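Local coordinates for protein aldehyde dehydrogenase (Trypanosoma brucei, PDB 5MYP) that probably oxidises aldehydes to carboxylic acids with NAD+ as the coenzyme, at residues W127-L132 against K251-G256. Sequence-based numbering, arbitrary orientation.
Sequences WNYPLL and KIINAG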
# COMPACT_ATOMS: atom_id res chain seq x y z
N TRP A 127 -22.01 -7.73 -3.10
CA TRP A 127 -23.39 -7.93 -3.58
C TRP A 127 -24.23 -6.65 -3.70
O TRP A 127 -25.22 -6.64 -4.43
CB TRP A 127 -24.14 -8.93 -2.69
CG TRP A 127 -24.15 -8.59 -1.23
CD1 TRP A 127 -23.29 -9.05 -0.28
CD2 TRP A 127 -25.04 -7.69 -0.57
NE1 TRP A 127 -23.60 -8.50 0.94
CE2 TRP A 127 -24.67 -7.66 0.79
CE3 TRP A 127 -26.13 -6.91 -0.99
CZ2 TRP A 127 -25.35 -6.89 1.74
CZ3 TRP A 127 -26.80 -6.13 -0.05
CH2 TRP A 127 -26.41 -6.13 1.29
N ASN A 128 -23.86 -5.59 -2.98
CA ASN A 128 -24.74 -4.41 -2.83
C ASN A 128 -24.80 -3.53 -4.09
O ASN A 128 -25.87 -3.01 -4.43
CB ASN A 128 -24.40 -3.60 -1.56
CG ASN A 128 -23.04 -2.93 -1.63
OD1 ASN A 128 -22.11 -3.45 -2.25
ND2 ASN A 128 -22.91 -1.79 -0.98
N TYR A 129 -23.66 -3.36 -4.76
CA TYR A 129 -23.60 -2.77 -6.10
C TYR A 129 -22.77 -3.74 -6.94
O TYR A 129 -21.57 -3.53 -7.14
CB TYR A 129 -23.01 -1.36 -6.06
CG TYR A 129 -23.87 -0.41 -5.26
CD1 TYR A 129 -24.92 0.29 -5.86
CD2 TYR A 129 -23.65 -0.24 -3.90
CE1 TYR A 129 -25.71 1.15 -5.12
CE2 TYR A 129 -24.44 0.62 -3.15
CZ TYR A 129 -25.47 1.31 -3.75
OH TYR A 129 -26.25 2.16 -3.00
N PRO A 130 -23.41 -4.83 -7.41
CA PRO A 130 -22.67 -5.99 -7.90
C PRO A 130 -22.01 -5.83 -9.26
O PRO A 130 -21.14 -6.64 -9.59
CB PRO A 130 -23.74 -7.09 -7.93
CG PRO A 130 -25.02 -6.35 -8.16
CD PRO A 130 -24.87 -5.03 -7.48
N LEU A 131 -22.40 -4.83 -10.05
CA LEU A 131 -21.73 -4.54 -11.32
C LEU A 131 -20.60 -3.54 -11.12
O LEU A 131 -19.47 -3.78 -11.54
CB LEU A 131 -22.73 -4.03 -12.36
CG LEU A 131 -22.22 -3.96 -13.81
CD1 LEU A 131 -21.86 -5.35 -14.32
CD2 LEU A 131 -23.25 -3.29 -14.71
N LEU A 132 -20.91 -2.41 -10.47
CA LEU A 132 -19.92 -1.36 -10.19
C LEU A 132 -18.69 -1.90 -9.46
O LEU A 132 -17.56 -1.66 -9.89
CB LEU A 132 -20.55 -0.25 -9.35
CG LEU A 132 -19.66 0.96 -9.01
CD1 LEU A 132 -19.40 1.78 -10.26
CD2 LEU A 132 -20.30 1.81 -7.92
N LYS A 251 -29.54 7.51 2.54
CA LYS A 251 -30.07 6.37 3.31
C LYS A 251 -31.03 5.51 2.50
O LYS A 251 -31.03 4.29 2.65
CB LYS A 251 -30.76 6.89 4.57
CG LYS A 251 -31.00 5.85 5.66
CD LYS A 251 -29.68 5.25 6.13
CE LYS A 251 -29.77 4.74 7.56
NZ LYS A 251 -28.48 4.14 7.99
N ILE A 252 -31.85 6.13 1.66
CA ILE A 252 -32.88 5.42 0.88
C ILE A 252 -32.28 4.55 -0.24
O ILE A 252 -32.79 3.46 -0.51
CB ILE A 252 -33.96 6.40 0.33
CG1 ILE A 252 -34.90 6.81 1.48
CG2 ILE A 252 -34.77 5.79 -0.81
CD1 ILE A 252 -35.87 7.91 1.14
N ILE A 253 -31.22 5.03 -0.89
CA ILE A 253 -30.58 4.25 -1.96
C ILE A 253 -30.12 2.88 -1.45
O ILE A 253 -29.50 2.78 -0.38
CB ILE A 253 -29.42 5.00 -2.67
CG1 ILE A 253 -28.28 5.37 -1.70
CG2 ILE A 253 -29.95 6.24 -3.38
CD1 ILE A 253 -27.12 6.07 -2.37
N ASN A 254 -30.50 1.84 -2.18
CA ASN A 254 -30.21 0.44 -1.82
C ASN A 254 -30.71 0.03 -0.42
O ASN A 254 -30.16 -0.90 0.20
CB ASN A 254 -28.71 0.17 -1.99
CG ASN A 254 -28.41 -1.25 -2.43
OD1 ASN A 254 -29.15 -1.85 -3.21
ND2 ASN A 254 -27.30 -1.78 -1.96
N ALA A 255 -31.76 0.69 0.07
CA ALA A 255 -32.30 0.48 1.42
C ALA A 255 -31.22 0.55 2.52
O ALA A 255 -31.18 -0.29 3.42
CB ALA A 255 -33.05 -0.85 1.47
N GLY A 256 -30.35 1.55 2.41
CA GLY A 256 -29.28 1.79 3.39
C GLY A 256 -28.03 0.94 3.26
O GLY A 256 -27.06 1.16 4.00
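Segment 127-132 and the turn after helix 240-252 meet across a CA-CA distance of 7.4 Å between Asn-128 and Asn-254. In this aldehyde dehydrogenase fold, the first segment joins strand 110-124 of the sheet that in this family belongs to the coenzyme-binding domain to helix 132-143. The second leads into the segment with the predicted catalytic cysteine, Cys-259. Asn-254 carries the contact. Its side chain reaches into the angle between the Asn-128 backbone and the Tyr-129 ring. Asn-254 ND2 stands 3.1 Å from Asn-128 O and also touches Asn-128 CB. The same ND2 lies over one face of the Tyr-129 ring, 3.9 Å from Tyr-129 CE2. The amide plane is tilted 42° from the ring. Asn-254 ND2 is hydrogen-bonded to Gln-257 O, and OD1 to Arg-65 and Arg-67, which fixes the rotation of this buried amide. Tyr-129 comes from the opposite direction. With CG anti to its carbonyl carbon (chi1 -63°), its ring extends toward the turn. Tyr-129 OH lies against Asn-254 CB at 3.3 Å, with Ile-253 CG1 beside it, and is hydrogen-bonded to Thr-258 OG1. Asn-128 ND2 also binds Gln-257 O, so two asparagine amides, one from each segment, share one carbonyl. The Asn-128 side chain lies about 5 Å from that of Cys-259. As in relatives, its amide probably contributes to the oxyanion hole, and Gln-257 O helps to orient it. Asn-128 OD1 turns back to its own loop and accepts a weak hydrogen bond from Tyr-129 N at 3.0 Å, bent to 130°.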